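Local coordinates for capsid protein (Bocavirus gorilla/GBoV1/2009, PDB 7LNK) that assembles, as sixty copies, into the T=1 icosahedral shell of a parvovirus and so forms the capsid of the virion, at residues P311-S315 with L316-D320. Sequence-based numbering, arbitrary orientation.
Sequences PPSGS and LAPTD
Ser313 reaches across a tight reversal of the chain toward the backbone of Leu316, and its hydroxyl lies among backbone carbonyl groups of the bend. With OG anti to the backbone N (chi1 177°), the oxygen points into the bend, where it lies 2.7 Å from Leu316 O. Gly314 O is the other carbonyl oxygen nearby, 3.2 Å from Ser313 OG, so that the hydroxyl sits close to both.

Carbon atoms also pack against the same oxygen. The CB of Leu316 lies 3.7 Å from Ser313 OG, and the ring of Pro318 approaches it more loosely, through CG at 4.3 Å. Leu316 CG stands beside its own backbone N (chi1 -75°), and this carries the isobutyl group out of the bend to pack on Leu272. Across the junction itself Ser315 adds little beyond its backbone: its hydroxyl turns outward and is hydrogen-bonded to Asp377 O.

Neighbouring parts of the chain hold the bend from outside, since the backbones of Ser315 and Ala317 both hydrogen-bond with Gln352, at the start of strand 352-357. Further along, Asp320 OD2 binds Glu322 N and forms a salt bridge with Arg244 of a second subunit, while Ala317 packs on Lys292 of a third. This is an irregular, proline-rich turn in the loop joining strand 306-308 to strand 326-328, consistent with the long interstrand loops of parvovirus capsid proteins that build much of the contact between subunits.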
ATOM      1  N   PRO A 311      60.904  95.511  -6.451  1.00 26.72           N
ATOM      2  CA  PRO A 311      62.349  95.600  -6.658  1.00 26.72           C
ATOM      3  C   PRO A 311      62.739  95.264  -8.080  1.00 26.72           C
ATOM      4  O   PRO A 311      62.273  94.268  -8.618  1.00 26.72           O
ATOM      5  CB  PRO A 311      62.902  94.558  -5.690  1.00 26.29           C
ATOM      6  CG  PRO A 311      61.874  94.438  -4.656  1.00 26.29           C
ATOM      7  CD  PRO A 311      60.588  94.540  -5.393  1.00 26.29           C
ATOM      8  N   PRO A 312      63.570  96.104  -8.690  1.00 25.97           N
ATOM      9  CA  PRO A 312      64.030  95.790 -10.045  1.00 25.97           C
ATOM     10  C   PRO A 312      64.944  94.591 -10.065  1.00 25.97           C
ATOM     11  O   PRO A 312      64.909  93.789 -11.004  1.00 25.97           O
ATOM     12  CB  PRO A 312      64.764  97.067 -10.452  1.00 26.52           C
ATOM     13  CG  PRO A 312      65.282  97.585  -9.167  1.00 26.52           C
ATOM     14  CD  PRO A 312      64.270  97.263  -8.122  1.00 26.52           C
ATOM     15  N   SER A 313      65.764  94.453  -9.032  1.00 26.54           N
ATOM     16  CA  SER A 313      66.735  93.382  -8.967  1.00 26.54           C
ATOM     17  C   SER A 313      66.036  92.043  -8.834  1.00 26.54           C
ATOM     18  O   SER A 313      65.001  91.923  -8.174  1.00 26.54           O
ATOM     19  CB  SER A 313      67.673  93.607  -7.789  1.00 27.09           C
ATOM     20  OG  SER A 313      68.592  92.543  -7.670  1.00 27.09           O
ATOM     21  N   GLY A 314      66.607  91.040  -9.469  1.00 25.45           N
ATOM     22  CA  GLY A 314      66.152  89.676  -9.351  1.00 25.45           C
ATOM     23  C   GLY A 314      66.963  89.013  -8.270  1.00 25.45           C
ATOM     24  O   GLY A 314      67.265  89.631  -7.249  1.00 25.45           O
ATOM     25  N   SER A 315      67.293  87.741  -8.462  1.00 25.92           N
ATOM     26  CA  SER A 315      68.267  87.104  -7.587  1.00 25.92           C
ATOM     27  C   SER A 315      69.607  87.827  -7.621  1.00 25.92           C
ATOM     28  O   SER A 315      70.488  87.536  -6.807  1.00 25.92           O
ATOM     29  CB  SER A 315      68.444  85.643  -7.977  1.00 25.92           C
ATOM     30  OG  SER A 315      67.251  84.926  -7.749  1.00 25.92           O
ATOM     31  N   LEU A 316      69.793  88.745  -8.568  1.00 25.90           N
ATOM     32  CA  LEU A 316      71.008  89.548  -8.613  1.00 25.90           C
ATOM     33  C   LEU A 316      71.251  90.285  -7.307  1.00 25.90           C
ATOM     34  O   LEU A 316      70.321  90.768  -6.661  1.00 25.90           O
ATOM     35  CB  LEU A 316      70.964  90.559  -9.758  1.00 24.99           C
ATOM     36  CG  LEU A 316      71.162  90.129 -11.209  1.00 24.99           C
ATOM     37  CD1 LEU A 316      70.337  88.942 -11.584  1.00 24.99           C
ATOM     38  CD2 LEU A 316      70.892  91.293 -12.132  1.00 24.99           C
ATOM     39  N   ALA A 317      72.518  90.371  -6.934  1.00 27.47           N
ATOM     40  CA  ALA A 317      72.903  91.077  -5.727  1.00 27.47           C
ATOM     41  C   ALA A 317      72.654  92.566  -5.899  1.00 27.47           C
ATOM     42  O   ALA A 317      73.188  93.172  -6.835  1.00 27.47           O
ATOM     43  CB  ALA A 317      74.375  90.829  -5.414  1.00 27.45           C
ATOM     44  N   PRO A 318      71.854  93.190  -5.038  1.00 29.24           N
ATOM     45  CA  PRO A 318      71.628  94.628  -5.171  1.00 29.24           C
ATOM     46  C   PRO A 318      72.940  95.384  -5.061  1.00 29.24           C
ATOM     47  O   PRO A 318      73.710  95.193  -4.120  1.00 29.24           O
ATOM     48  CB  PRO A 318      70.691  94.942  -4.001  1.00 28.60           C
ATOM     49  CG  PRO A 318      69.997  93.665  -3.736  1.00 28.60           C
ATOM     50  CD  PRO A 318      71.032  92.609  -3.966  1.00 28.60           C
ATOM     51  N   THR A 319      73.187  96.251  -6.032  1.00 30.06           N
ATOM     52  CA  THR A 319      74.388  97.066  -6.054  1.00 30.06           C
ATOM     53  C   THR A 319      74.190  98.403  -5.363  1.00 30.06           C
ATOM     54  O   THR A 319      75.147  99.172  -5.242  1.00 30.06           O
ATOM     55  CB  THR A 319      74.842  97.295  -7.495  1.00 29.79           C
ATOM     56  OG1 THR A 319      73.789  97.925  -8.232  1.00 29.79           O
ATOM     57  CG2 THR A 319      75.189  95.979  -8.155  1.00 29.79           C
ATOM     58  N   ASP A 320      72.976  98.690  -4.907  1.00 30.40           N
ATOM     59  CA  ASP A 320      72.669  99.949  -4.255  1.00 30.40           C
ATOM     60  C   ASP A 320      71.481  99.729  -3.336  1.00 30.40           C
ATOM     61  O   ASP A 320      70.752  98.744  -3.460  1.00 30.40           O
ATOM     62  CB  ASP A 320      72.376 101.051  -5.278  1.00 31.85           C
ATOM     63  CG  ASP A 320      72.115 102.395  -4.630  1.00 31.85           C
ATOM     64  OD1 ASP A 320      73.048 102.964  -4.028  1.00 31.85           O
ATOM     65  OD2 ASP A 320      70.973 102.879  -4.714  1.00 31.85           O
TER